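Local coordinates for hydrazine synthase subunit alpha (Candidatus Kuenenia stuttgartiensis, PDB 5C2V), which makes up the alpha subunit of the hydrazine synthase complex, where it catalyses condensation of hydroxylamine with ammonia to give hydrazine, and carries two c-type hemes, at residues D[18-23]-D[293-297]; D[25-31]-D[387-392]; D[88-93]-D[105-110]. All coordinates share one frame; numbering follows the deposited sequence.

Contact 1. Residues D[18-23]-D[293-297]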
ATOM      1  N   TYR D  18     -10.329 -34.143  16.818  1.00 70.92           N
ATOM      2  CA  TYR D  18      -8.962 -34.493  16.450  1.00 64.93           C
ATOM      3  C   TYR D  18      -7.949 -33.930  17.437  1.00 72.61           C
ATOM      4  O   TYR D  18      -7.114 -34.661  17.972  1.00 79.93           O
ATOM      5  CB  TYR D  18      -8.651 -33.998  15.035  1.00 63.90           C
ATOM      6  CG  TYR D  18      -7.177 -33.973  14.697  1.00 83.13           C
ATOM      7  CD1 TYR D  18      -6.439 -32.801  14.806  1.00 78.86           C
ATOM      8  CD2 TYR D  18      -6.523 -35.121  14.270  1.00 83.35           C
ATOM      9  CE1 TYR D  18      -5.092 -32.773  14.502  1.00 71.48           C
ATOM     10  CE2 TYR D  18      -5.174 -35.102  13.961  1.00 81.45           C
ATOM     11  CZ  TYR D  18      -4.466 -33.925  14.080  1.00 82.65           C
ATOM     12  OH  TYR D  18      -3.124 -33.899  13.774  1.00 70.58           O
ATOM     13  N   SER D  19      -8.030 -32.625  17.672  1.00 70.28           N
ATOM     14  CA  SER D  19      -7.126 -31.951  18.593  1.00 72.82           C
ATOM     15  C   SER D  19      -7.323 -32.454  20.018  1.00 66.76           C
ATOM     16  O   SER D  19      -6.416 -32.374  20.845  1.00 75.29           O
ATOM     17  CB  SER D  19      -7.332 -30.437  18.530  1.00 77.21           C
ATOM     18  OG  SER D  19      -8.694 -30.102  18.729  1.00 91.12           O
ATOM     19  N   GLY D  20      -8.515 -32.973  20.299  1.00 78.30           N
ATOM     20  CA  GLY D  20      -8.809 -33.541  21.600  1.00 78.85           C
ATOM     21  C   GLY D  20      -8.198 -34.916  21.783  1.00 72.20           C
ATOM     22  O   GLY D  20      -7.634 -35.219  22.835  1.00 76.45           O
ATOM     23  N   MET D  21      -8.306 -35.749  20.753  1.00 65.19           N
ATOM     24  CA  MET D  21      -7.750 -37.097  20.800  1.00 69.50           C
ATOM     25  C   MET D  21      -6.227 -37.068  20.774  1.00 78.16           C
ATOM     26  O   MET D  21      -5.574 -37.888  21.417  1.00 86.00           O
ATOM     27  CB  MET D  21      -8.271 -37.942  19.633  1.00 83.07           C
ATOM     28  CG  MET D  21      -9.764 -38.226  19.677  1.00 93.52           C
ATOM     29  SD  MET D  21     -10.257 -39.290  21.045  1.00 79.94           S
ATOM     30  CE  MET D  21      -9.522 -40.846  20.545  1.00 64.86           C
ATOM     31  N   SER D  22      -5.670 -36.118  20.029  1.00 80.67           N
ATOM     32  CA  SER D  22      -4.223 -36.009  19.871  1.00 65.88           C
ATOM     33  C   SER D  22      -3.509 -35.758  21.199  1.00 76.80           C
ATOM     34  O   SER D  22      -2.341 -36.111  21.359  1.00 92.19           O
ATOM     35  CB  SER D  22      -3.878 -34.898  18.878  1.00 68.25           C
ATOM     36  OG  SER D  22      -4.370 -35.198  17.582  1.00 63.48           O
ATOM     37  N   LYS D  23      -4.213 -35.151  22.149  1.00 64.79           N
ATOM     38  CA  LYS D  23      -3.630 -34.856  23.453  1.00 85.26           C
ATOM     39  C   LYS D  23      -3.458 -36.135  24.276  1.00 83.07           C
ATOM     40  O   LYS D  23      -2.484 -36.279  25.016  1.00100.26           O
ATOM     41  CB  LYS D  23      -4.498 -33.844  24.207  1.00 77.13           C
ATOM     42  CG  LYS D  23      -4.654 -32.512  23.483  1.00 84.33           C
ATOM     43  CD  LYS D  23      -5.523 -31.536  24.263  1.00 89.79           C
ATOM     44  CE  LYS D  23      -4.758 -30.905  25.414  1.00 84.49           C
ATOM     45  NZ  LYS D  23      -3.649 -30.036  24.929  1.00 64.76           N
ATOM     46  N   PHE D 293      -2.788 -27.653  18.955  1.00 69.81           N
ATOM     47  CA  PHE D 293      -3.886 -28.497  19.407  1.00 67.13           C
ATOM     48  C   PHE D 293      -4.760 -27.854  20.486  1.00 65.22           C
ATOM     49  O   PHE D 293      -5.983 -27.984  20.454  1.00 70.74           O
ATOM     50  CB  PHE D 293      -3.325 -29.834  19.891  1.00 64.66           C
ATOM     51  CG  PHE D 293      -2.543 -30.565  18.837  1.00 59.58           C
ATOM     52  CD1 PHE D 293      -3.185 -31.394  17.933  1.00 54.85           C
ATOM     53  CD2 PHE D 293      -1.172 -30.396  18.728  1.00 60.24           C
ATOM     54  CE1 PHE D 293      -2.471 -32.057  16.952  1.00 71.53           C
ATOM     55  CE2 PHE D 293      -0.454 -31.056  17.749  1.00 56.89           C
ATOM     56  CZ  PHE D 293      -1.104 -31.888  16.861  1.00 46.57           C
ATOM     57  N   GLY D 294      -4.138 -27.172  21.445  1.00 75.71           N
ATOM     58  CA  GLY D 294      -4.881 -26.595  22.552  1.00 62.00           C
ATOM     59  C   GLY D 294      -5.807 -25.435  22.225  1.00 69.75           C
ATOM     60  O   GLY D 294      -7.013 -25.520  22.453  1.00 61.26           O
ATOM     61  N   ASP D 295      -5.252 -24.351  21.690  1.00 71.50           N
ATOM     62  CA  ASP D 295      -6.057 -23.182  21.338  1.00 67.87           C
ATOM     63  C   ASP D 295      -6.397 -23.130  19.850  1.00 57.06           C
ATOM     64  O   ASP D 295      -7.039 -22.185  19.390  1.00 69.99           O
ATOM     65  CB  ASP D 295      -5.351 -21.890  21.763  1.00 66.95           C
ATOM     66  CG  ASP D 295      -3.855 -21.932  21.530  1.00 73.54           C
ATOM     67  OD1 ASP D 295      -3.411 -22.632  20.596  1.00 63.20           O
ATOM     68  OD2 ASP D 295      -3.120 -21.260  22.285  1.00 61.95           O
ATOM     69  N   ARG D 296      -5.955 -24.145  19.112  1.00 61.97           N
ATOM     70  CA  ARG D 296      -6.207 -24.245  17.673  1.00 70.82           C
ATOM     71  C   ARG D 296      -5.741 -23.008  16.913  1.00 69.95           C
ATOM     72  O   ARG D 296      -6.547 -22.288  16.325  1.00 69.88           O
ATOM     73  CB  ARG D 296      -7.694 -24.490  17.407  1.00 60.71           C
ATOM     74  CG  ARG D 296      -8.098 -25.952  17.436  1.00 50.20           C
ATOM     75  CD  ARG D 296      -9.609 -26.100  17.442  1.00 59.35           C
ATOM     76  NE  ARG D 296     -10.037 -27.372  16.867  1.00 62.58           N
ATOM     77  CZ  ARG D 296     -10.571 -27.498  15.657  1.00 58.61           C
ATOM     78  NH1 ARG D 296     -10.749 -26.427  14.895  1.00 67.16           N
ATOM     79  NH2 ARG D 296     -10.932 -28.692  15.208  1.00 61.27           N
ATOM     80  N   LYS D 297      -4.434 -22.775  16.921  1.00 65.96           N
ATOM     81  CA  LYS D 297      -3.863 -21.634  16.220  1.00 63.99           C
ATOM     82  C   LYS D 297      -2.970 -22.088  15.076  1.00 67.42           C
ATOM     83  O   LYS D 297      -2.140 -22.981  15.243  1.00 74.24           O
ATOM     84  CB  LYS D 297      -3.058 -20.754  17.179  1.00 57.09           C
ATOM     85  CG  LYS D 297      -3.879 -20.085  18.267  1.00 67.37           C
ATOM     86  CD  LYS D 297      -2.995 -19.233  19.165  1.00 42.14           C
ATOM     87  CE  LYS D 297      -3.809 -18.528  20.237  1.00 57.84           C
ATOM     88  NZ  LYS D 297      -2.947 -17.715  21.138  1.00 62.41           N
TER
HETATM   89  O   HOH W   1     -11.104 -31.657  16.104  1.00 49.43           O
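Phe293 reaches out of the hairpin turn between strands 285-291 and 297-303 of the N-terminal beta-propeller and meets Tyr18, Ser19 and Ser22 on one flank of helix 18-25. Phe293 buries more surface here than any other residue. CD1 and CE1 face the helix, and CE1 comes 3.7 Å from CE1 of Tyr18. The two rings are neither stacked nor perpendicular: their planes are inclined at 37° and their centroids lie 5.9 Å apart, with CE1 and CZ of Tyr18 near the plane of the Phe293 ring, at its edge. Tyr18 gets there because CG lies anti to its backbone N (chi1 164°), which lays the ring along the helix beneath the residue one turn on. Ser22 is that residue. Its CB approaches Phe293 CD1 obliquely at 3.7 Å, while its OG sits above the middle of the Tyr18 ring. The same hydroxyl donates to Tyr18 O at 2.8 Å from above the carbonyl plane, and Ser22 N bonds that oxygen too, so one carbonyl grips both the main chain and the side chain of Ser22. At the backbone end of the phenylalanine, CB of Ser19 packs against O of Phe293 at 3.4 Å. The charged ends have their main partners beyond the two segments: Lys23 bonds Pro344 O and Asp346, and NH1 of Arg296 pairs with Asp319. The extended chain of Arg296 nevertheless brings its guanidinium edge close to Ser19 OG. A water near the plane of that guanidinium completes the join, accepting from Arg296 NH2 at 3.1 Å and from Tyr18 N at 2.7 Å.

Contact 2. Residues D[25-31]-D[387-392]; sequences VQGPVSQ and PVYVKY
The closing blade of the six-bladed propeller, in which strand 381-387 pairs with the N-terminal strand 31-37 in the manner of a molecular velcro, continues here beyond its regular strands as Gln26 and Gln31 meet Val390 and Val388. The two segments run 165° apart, nearly antiparallel, and are tied by two backbone hydrogen bonds, near the two ends of 25-31. Val388 N donates to Gln31 O at 3.0 Å, almost straight. Val390 N reaches Gln26 O at 3.1 Å, in the carbonyl plane and on a lone pair, and Gln26 CA adds a CA-H...O contact to Val390 O. Between these ties the 25-31 chain bows outward through Gly27, whose positive phi ends helix 18-25, and Pro28. Val29 fills the space under the bow: CG1 packs on CB of Pro387 at 4.0 Å and CG2 on CB of Tyr389. The Tyr389 ring is set beside Gln26 by a chi1 of 68°, with CG between the backbone N and the carbonyl carbon. The methylene CG of Gln26 approaches ring atom CD2 of Tyr389 obliquely, at 3.4 Å, and the Gln26 amide plane stands 76° from the ring. Tyr341 of strand 336-342 in the adjacent blade also packs against Tyr389. At the helix end, the Val25 and Val390 side chains cross at about a right angle, CG2 against CG1. Tyr392 also packs on Arg20 of the gamma subunit, and CG1 of Val25 lies at the edge of its ring, near the plane, and 3.7 Å from CB of Tyr392.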
ATOM      1  N   VAL D  25      -3.561 -39.413  22.820  1.00 63.08           N
ATOM      2  CA  VAL D  25      -2.928 -40.479  22.050  1.00 65.93           C
ATOM      3  C   VAL D  25      -1.436 -40.225  21.844  1.00 80.09           C
ATOM      4  O   VAL D  25      -0.702 -41.107  21.396  1.00 90.87           O
ATOM      5  CB  VAL D  25      -3.613 -40.652  20.676  1.00 75.68           C
ATOM      6  CG1 VAL D  25      -3.111 -39.604  19.693  1.00 76.19           C
ATOM      7  CG2 VAL D  25      -3.387 -42.057  20.131  1.00 66.92           C
ATOM      8  N   GLN D  26      -0.993 -39.018  22.183  1.00 86.23           N
ATOM      9  CA  GLN D  26       0.401 -38.622  22.002  1.00 87.30           C
ATOM     10  C   GLN D  26       1.385 -39.537  22.729  1.00 87.29           C
ATOM     11  O   GLN D  26       2.167 -40.250  22.099  1.00 80.94           O
ATOM     12  CB  GLN D  26       0.604 -37.185  22.477  1.00 84.83           C
ATOM     13  CG  GLN D  26       2.033 -36.698  22.344  1.00 80.64           C
ATOM     14  CD  GLN D  26       2.345 -35.560  23.288  1.00 87.29           C
ATOM     15  OE1 GLN D  26       2.643 -34.446  22.859  1.00 73.56           O
ATOM     16  NE2 GLN D  26       2.279 -35.836  24.585  1.00 90.32           N
ATOM     17  N   GLY D  27       1.345 -39.505  24.057  1.00 71.40           N
ATOM     18  CA  GLY D  27       2.297 -40.243  24.867  1.00 84.05           C
ATOM     19  C   GLY D  27       3.520 -39.399  25.168  1.00 88.65           C
ATOM     20  O   GLY D  27       3.693 -38.328  24.587  1.00109.70           O
ATOM     21  N   PRO D  28       4.377 -39.871  26.087  1.00 93.67           N
ATOM     22  CA  PRO D  28       5.600 -39.150  26.462  1.00 90.14           C
ATOM     23  C   PRO D  28       6.588 -39.034  25.303  1.00 92.66           C
ATOM     24  O   PRO D  28       6.620 -39.909  24.437  1.00 84.53           O
ATOM     25  CB  PRO D  28       6.187 -40.012  27.587  1.00 92.18           C
ATOM     26  CG  PRO D  28       5.041 -40.828  28.090  1.00 97.37           C
ATOM     27  CD  PRO D  28       4.187 -41.090  26.891  1.00 98.44           C
ATOM     28  N   VAL D  29       7.380 -37.964  25.288  1.00 87.14           N
ATOM     29  CA  VAL D  29       8.382 -37.778  24.242  1.00 86.95           C
ATOM     30  C   VAL D  29       9.798 -37.847  24.809  1.00 78.47           C
ATOM     31  O   VAL D  29      10.248 -36.922  25.487  1.00 78.19           O
ATOM     32  CB  VAL D  29       8.197 -36.422  23.530  1.00 83.38           C
ATOM     33  CG1 VAL D  29       9.302 -36.198  22.507  1.00 68.77           C
ATOM     34  CG2 VAL D  29       6.825 -36.343  22.878  1.00 79.66           C
ATOM     35  N   SER D  30      10.494 -38.949  24.542  1.00 80.51           N
ATOM     36  CA  SER D  30      11.882 -39.091  24.976  1.00 88.94           C
ATOM     37  C   SER D  30      12.919 -38.836  23.878  1.00 85.50           C
ATOM     38  O   SER D  30      14.116 -38.800  24.159  1.00 84.08           O
ATOM     39  CB  SER D  30      12.101 -40.489  25.560  1.00 78.63           C
ATOM     40  OG  SER D  30      11.899 -41.490  24.578  1.00 89.65           O
ATOM     41  N   GLN D  31      12.470 -38.640  22.640  1.00 76.99           N
ATOM     42  CA  GLN D  31      13.393 -38.545  21.505  1.00 79.66           C
ATOM     43  C   GLN D  31      12.862 -37.629  20.405  1.00 89.74           C
ATOM     44  O   GLN D  31      11.653 -37.519  20.207  1.00 82.76           O
ATOM     45  CB  GLN D  31      13.679 -39.937  20.923  1.00 78.89           C
ATOM     46  CG  GLN D  31      14.561 -40.829  21.794  1.00 86.02           C
ATOM     47  CD  GLN D  31      14.924 -42.141  21.123  1.00 88.41           C
ATOM     48  OE1 GLN D  31      14.499 -42.419  20.001  1.00 67.70           O
ATOM     49  NE2 GLN D  31      15.717 -42.957  21.811  1.00 65.89           N
ATOM     50  N   PRO D 387       9.675 -34.164  16.801  1.00 69.86           N
ATOM     51  CA  PRO D 387       9.680 -35.067  17.957  1.00 73.40           C
ATOM     52  C   PRO D 387       8.926 -36.362  17.679  1.00 82.66           C
ATOM     53  O   PRO D 387       7.968 -36.355  16.906  1.00 70.92           O
ATOM     54  CB  PRO D 387       8.978 -34.248  19.042  1.00 59.31           C
ATOM     55  CG  PRO D 387       8.093 -33.320  18.288  1.00 53.63           C
ATOM     56  CD  PRO D 387       8.861 -32.961  17.048  1.00 58.71           C
ATOM     57  N   VAL D 388       9.355 -37.459  18.296  1.00 79.48           N
ATOM     58  CA  VAL D 388       8.680 -38.732  18.089  1.00 74.91           C
ATOM     59  C   VAL D 388       7.555 -38.908  19.111  1.00 73.78           C
ATOM     60  O   VAL D 388       7.719 -38.622  20.300  1.00 65.93           O
ATOM     61  CB  VAL D 388       9.669 -39.932  18.150  1.00 75.90           C
ATOM     62  CG1 VAL D 388      10.863 -39.675  17.242  1.00 75.54           C
ATOM     63  CG2 VAL D 388      10.139 -40.211  19.572  1.00 85.30           C
ATOM     64  N   TYR D 389       6.403 -39.349  18.612  1.00 64.96           N
ATOM     65  CA  TYR D 389       5.218 -39.609  19.423  1.00 66.33           C
ATOM     66  C   TYR D 389       4.114 -40.148  18.529  1.00 72.67           C
ATOM     67  O   TYR D 389       4.180 -40.025  17.304  1.00 81.59           O
ATOM     68  CB  TYR D 389       4.740 -38.347  20.154  1.00 66.19           C
ATOM     69  CG  TYR D 389       4.187 -37.257  19.260  1.00 82.51           C
ATOM     70  CD1 TYR D 389       5.029 -36.333  18.654  1.00 90.31           C
ATOM     71  CD2 TYR D 389       2.821 -37.139  19.038  1.00 86.63           C
ATOM     72  CE1 TYR D 389       4.525 -35.329  17.844  1.00 92.21           C
ATOM     73  CE2 TYR D 389       2.308 -36.140  18.234  1.00 75.91           C
ATOM     74  CZ  TYR D 389       3.164 -35.240  17.636  1.00 91.52           C
ATOM     75  OH  TYR D 389       2.654 -34.246  16.832  1.00 77.07           O
ATOM     76  N   VAL D 390       3.095 -40.741  19.138  1.00 68.36           N
ATOM     77  CA  VAL D 390       1.988 -41.299  18.374  1.00 89.54           C
ATOM     78  C   VAL D 390       1.015 -40.202  17.963  1.00 76.65           C
ATOM     79  O   VAL D 390       0.450 -39.507  18.808  1.00 69.84           O
ATOM     80  CB  VAL D 390       1.239 -42.382  19.171  1.00 83.17           C
ATOM     81  CG1 VAL D 390       0.095 -42.948  18.345  1.00 61.37           C
ATOM     82  CG2 VAL D 390       2.198 -43.487  19.589  1.00 66.49           C
ATOM     83  N   LYS D 391       0.825 -40.051  16.656  1.00 67.33           N
ATOM     84  CA  LYS D 391      -0.053 -39.018  16.126  1.00 83.39           C
ATOM     85  C   LYS D 391      -1.433 -39.567  15.797  1.00 72.70           C
ATOM     86  O   LYS D 391      -1.557 -40.616  15.165  1.00 74.56           O
ATOM     87  CB  LYS D 391       0.555 -38.386  14.874  1.00 85.11           C
ATOM     88  CG  LYS D 391       1.821 -37.598  15.129  1.00 89.99           C
ATOM     89  CD  LYS D 391       2.393 -37.067  13.832  1.00 91.79           C
ATOM     90  CE  LYS D 391       3.639 -36.250  14.085  1.00 80.33           C
ATOM     91  NZ  LYS D 391       4.244 -35.774  12.813  1.00 92.10           N
ATOM     92  N   TYR D 392      -2.466 -38.853  16.227  1.00 67.03           N
ATOM     93  CA  TYR D 392      -3.829 -39.217  15.875  1.00 53.95           C
ATOM     94  C   TYR D 392      -4.039 -38.992  14.384  1.00 59.65           C
ATOM     95  O   TYR D 392      -3.424 -38.106  13.791  1.00 87.77           O
ATOM     96  CB  TYR D 392      -4.840 -38.410  16.690  1.00 55.68           C
ATOM     97  CG  TYR D 392      -6.238 -38.981  16.650  1.00 86.64           C
ATOM     98  CD1 TYR D 392      -6.571 -40.101  17.402  1.00 90.35           C
ATOM     99  CD2 TYR D 392      -7.225 -38.403  15.864  1.00 74.76           C
ATOM    100  CE1 TYR D 392      -7.846 -40.629  17.371  1.00 78.27           C
ATOM    101  CE2 TYR D 392      -8.505 -38.924  15.827  1.00 95.46           C
ATOM    102  CZ  TYR D 392      -8.810 -40.037  16.583  1.00 81.98           C
ATOM    103  OH  TYR D 392     -10.082 -40.560  16.550  1.00 81.72           O
TER

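Contact 3. Residues D[88-93]-D[105-110]; sequences GKKFAF and IWEMNI
The Phe93 ring carries CB of Trp106 over one face, offset toward the rim, in a CH-pi contact 3.9 Å from the ring centroid and 27° off the normal. The indole plane is near parallel to that ring but slid well aside, so the two barely overlap. CE of Met108 touches CZ of Phe93 obliquely. Along the same face of this antiparallel beta hairpin, Phe91 and Met108 lie side by side, pointing the same way: CG of Met108 is 3.6 Å from CZ of Phe91, and the sulfur makes an oblique Met-aromatic contact. Beneath them Phe91-Met108 and Phe93-Trp106 are hydrogen-bonded pairs, each with two N-H...O bonds of 2.9 Å between backbone N and O. The other face bears Ala92 and Glu107; there the extended chain of Lys90 delivers NZ to the syn lone pair of Glu107 OE1 at 2.9 Å, a salt bridge. Ile110 N closes the end, bonding Lys89 O. Strands 90-97 and 103-109 are the middle pair of a four-stranded propeller blade, flanked by 76-84 and 116-117. Phe76 of strand 76-84, a residue of the trimethyl glycine pocket, meets Phe93 and Trp106 edge-to-face. The aromatic face packs on strands 31-37 and 58-63 of the closing blade, and the Ala92 face on Tyr130 of strand 124-131.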
ATOM      1  N   GLY D  88       5.202 -43.588  15.129  1.00 72.57           N
ATOM      2  CA  GLY D  88       6.478 -43.029  15.540  1.00 75.11           C
ATOM      3  C   GLY D  88       7.645 -43.996  15.437  1.00 67.14           C
ATOM      4  O   GLY D  88       8.707 -43.754  16.011  1.00 80.63           O
ATOM      5  N   LYS D  89       7.447 -45.102  14.725  1.00 74.22           N
ATOM      6  CA  LYS D  89       8.518 -46.073  14.516  1.00 84.69           C
ATOM      7  C   LYS D  89       9.219 -45.901  13.168  1.00 76.04           C
ATOM      8  O   LYS D  89      10.182 -46.608  12.868  1.00 87.85           O
ATOM      9  CB  LYS D  89       7.974 -47.498  14.639  1.00 81.00           C
ATOM     10  CG  LYS D  89       7.447 -47.827  16.025  1.00 66.62           C
ATOM     11  CD  LYS D  89       8.517 -47.593  17.080  1.00 88.40           C
ATOM     12  CE  LYS D  89       7.915 -47.505  18.474  1.00 87.12           C
ATOM     13  NZ  LYS D  89       7.069 -48.689  18.791  1.00 91.23           N
ATOM     14  N   LYS D  90       8.736 -44.963  12.360  1.00 68.25           N
ATOM     15  CA  LYS D  90       9.336 -44.695  11.056  1.00 83.23           C
ATOM     16  C   LYS D  90       9.026 -43.271  10.601  1.00 83.52           C
ATOM     17  O   LYS D  90       8.131 -42.621  11.142  1.00 77.00           O
ATOM     18  CB  LYS D  90       8.843 -45.702  10.010  1.00 63.27           C
ATOM     19  CG  LYS D  90       7.633 -45.236   9.214  1.00 75.54           C
ATOM     20  CD  LYS D  90       7.256 -46.228   8.126  1.00 62.83           C
ATOM     21  CE  LYS D  90       6.123 -45.689   7.264  1.00 58.70           C
ATOM     22  NZ  LYS D  90       5.704 -46.658   6.213  1.00 75.76           N
ATOM     23  N   PHE D  91       9.772 -42.787   9.614  1.00 83.04           N
ATOM     24  CA  PHE D  91       9.542 -41.450   9.087  1.00 78.02           C
ATOM     25  C   PHE D  91       9.875 -41.345   7.601  1.00 70.02           C
ATOM     26  O   PHE D  91      10.583 -42.189   7.042  1.00 78.45           O
ATOM     27  CB  PHE D  91      10.354 -40.417   9.878  1.00 65.59           C
ATOM     28  CG  PHE D  91      11.837 -40.515   9.668  1.00 78.61           C
ATOM     29  CD1 PHE D  91      12.473 -39.714   8.731  1.00 83.66           C
ATOM     30  CD2 PHE D  91      12.597 -41.400  10.411  1.00 86.15           C
ATOM     31  CE1 PHE D  91      13.838 -39.802   8.539  1.00 82.08           C
ATOM     32  CE2 PHE D  91      13.959 -41.490  10.223  1.00 88.43           C
ATOM     33  CZ  PHE D  91      14.581 -40.690   9.286  1.00 90.30           C
ATOM     34  N   ALA D  92       9.353 -40.297   6.972  1.00 70.20           N
ATOM     35  CA  ALA D  92       9.622 -40.009   5.570  1.00 71.97           C
ATOM     36  C   ALA D  92      10.387 -38.698   5.452  1.00 79.27           C
ATOM     37  O   ALA D  92      10.297 -37.838   6.329  1.00 65.02           O
ATOM     38  CB  ALA D  92       8.329 -39.947   4.775  1.00 61.48           C
ATOM     39  N   PHE D  93      11.140 -38.546   4.367  1.00 81.83           N
ATOM     40  CA  PHE D  93      11.967 -37.363   4.186  1.00 64.31           C
ATOM     41  C   PHE D  93      12.336 -37.127   2.728  1.00 65.39           C
ATOM     42  O   PHE D  93      11.977 -37.907   1.845  1.00 65.97           O
ATOM     43  CB  PHE D  93      13.241 -37.480   5.029  1.00 71.76           C
ATOM     44  CG  PHE D  93      14.132 -38.629   4.634  1.00 81.37           C
ATOM     45  CD1 PHE D  93      13.871 -39.913   5.084  1.00 85.35           C
ATOM     46  CD2 PHE D  93      15.235 -38.422   3.822  1.00 82.85           C
ATOM     47  CE1 PHE D  93      14.689 -40.970   4.726  1.00 83.49           C
ATOM     48  CE2 PHE D  93      16.057 -39.475   3.461  1.00 83.30           C
ATOM     49  CZ  PHE D  93      15.783 -40.750   3.915  1.00 78.08           C
ATOM     50  N   ILE D 105      11.894 -38.518  -2.656  1.00 73.37           N
ATOM     51  CA  ILE D 105      11.221 -38.860  -1.409  1.00 81.82           C
ATOM     52  C   ILE D 105      11.634 -40.255  -0.952  1.00 73.91           C
ATOM     53  O   ILE D 105      11.630 -41.202  -1.736  1.00 70.30           O
ATOM     54  CB  ILE D 105       9.687 -38.799  -1.556  1.00 64.79           C
ATOM     55  CG1 ILE D 105       9.250 -37.409  -2.021  1.00 66.28           C
ATOM     56  CG2 ILE D 105       9.007 -39.159  -0.243  1.00 67.54           C
ATOM     57  CD1 ILE D 105       9.566 -36.307  -1.033  1.00 62.55           C
ATOM     58  N   TRP D 106      12.004 -40.369   0.318  1.00 73.82           N
ATOM     59  CA  TRP D 106      12.418 -41.642   0.891  1.00 72.83           C
ATOM     60  C   TRP D 106      11.706 -41.865   2.219  1.00 79.76           C
ATOM     61  O   TRP D 106      11.105 -40.943   2.764  1.00 71.05           O
ATOM     62  CB  TRP D 106      13.935 -41.680   1.098  1.00 77.07           C
ATOM     63  CG  TRP D 106      14.741 -41.342  -0.124  1.00 86.01           C
ATOM     64  CD1 TRP D 106      14.911 -40.107  -0.680  1.00 79.24           C
ATOM     65  CD2 TRP D 106      15.511 -42.249  -0.923  1.00 81.86           C
ATOM     66  NE1 TRP D 106      15.724 -40.191  -1.783  1.00 80.50           N
ATOM     67  CE2 TRP D 106      16.108 -41.496  -1.953  1.00 79.57           C
ATOM     68  CE3 TRP D 106      15.748 -43.626  -0.871  1.00 86.05           C
ATOM     69  CZ2 TRP D 106      16.927 -42.072  -2.922  1.00 90.15           C
ATOM     70  CZ3 TRP D 106      16.563 -44.196  -1.833  1.00 88.62           C
ATOM     71  CH2 TRP D 106      17.140 -43.420  -2.845  1.00 93.59           C
ATOM     72  N   GLU D 107      11.764 -43.088   2.732  1.00 84.19           N
ATOM     73  CA  GLU D 107      11.277 -43.362   4.080  1.00 72.20           C
ATOM     74  C   GLU D 107      12.101 -44.462   4.733  1.00 68.32           C
ATOM     75  O   GLU D 107      12.611 -45.355   4.055  1.00 66.38           O
ATOM     76  CB  GLU D 107       9.795 -43.750   4.074  1.00 76.63           C
ATOM     77  CG  GLU D 107       9.383 -44.739   2.997  1.00 88.73           C
ATOM     78  CD  GLU D 107       8.008 -45.330   3.261  1.00 98.10           C
ATOM     79  OE1 GLU D 107       7.672 -45.538   4.445  1.00 86.24           O
ATOM     80  OE2 GLU D 107       7.258 -45.581   2.296  1.00 91.83           O
ATOM     81  N   MET D 108      12.234 -44.390   6.054  1.00 58.78           N
ATOM     82  CA  MET D 108      12.991 -45.392   6.794  1.00 65.36           C
ATOM     83  C   MET D 108      12.524 -45.484   8.241  1.00 75.67           C
ATOM     84  O   MET D 108      11.872 -44.575   8.752  1.00 76.53           O
ATOM     85  CB  MET D 108      14.488 -45.079   6.751  1.00 78.03           C
ATOM     86  CG  MET D 108      14.910 -43.934   7.660  1.00 82.93           C
ATOM     87  SD  MET D 108      16.693 -43.852   7.917  1.00 87.06           S
ATOM     88  CE  MET D 108      17.271 -43.580   6.244  1.00 68.37           C
ATOM     89  N   ASN D 109      12.862 -46.589   8.896  1.00 67.76           N
ATOM     90  CA  ASN D 109      12.512 -46.790  10.295  1.00 73.33           C
ATOM     91  C   ASN D 109      13.289 -45.853  11.211  1.00 62.40           C
ATOM     92  O   ASN D 109      14.331 -45.320  10.829  1.00 73.56           O
ATOM     93  CB  ASN D 109      12.754 -48.243  10.702  1.00 81.58           C
ATOM     94  CG  ASN D 109      11.952 -49.223   9.869  1.00 82.81           C
ATOM     95  OD1 ASN D 109      10.835 -48.927   9.447  1.00 85.79           O
ATOM     96  ND2 ASN D 109      12.520 -50.399   9.627  1.00 81.13           N
ATOM     97  N   ILE D 110      12.771 -45.653  12.419  1.00 64.19           N
ATOM     98  CA  ILE D 110      13.389 -44.753  13.388  1.00 60.10           C
ATOM     99  C   ILE D 110      14.770 -45.254  13.823  1.00 75.71           C
ATOM    100  O   ILE D 110      15.626 -44.467  14.226  1.00 89.97           O
ATOM    101  CB  ILE D 110      12.479 -44.568  14.630  1.00 65.54           C
ATOM    102  CG1 ILE D 110      13.018 -43.466  15.547  1.00 73.73           C
ATOM    103  CG2 ILE D 110      12.307 -45.882  15.383  1.00100.29           C
ATOM    104  CD1 ILE D 110      12.190 -43.250  16.796  1.00 75.43           C
TER

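Overall arrangement
All three contacts lie in the N-terminal propeller domain, away from both hemes. Contacts 1 and 2 have centres 14 Å apart and follow one another along helix 18-25 and the loop after it; they touch where Tyr392 packs on Tyr18, Met21 and Ser22. Their segments alternate along the chain, 18-23, 25-31, 293-297, 387-392, and contact 3, at 88-110, falls between the halves of both. It lies 15 Å from contact 2, centre to centre, joined through Ile110 packing on Val388 and Gln31, and 24 Å from contact 1. Contact 1 links the N-terminal helix to a blade far along the sequence, contact 2 continues the strand pairing that closes the ring, and contact 3 is the core hairpin of the next blade, whose side chains pack on the closing one.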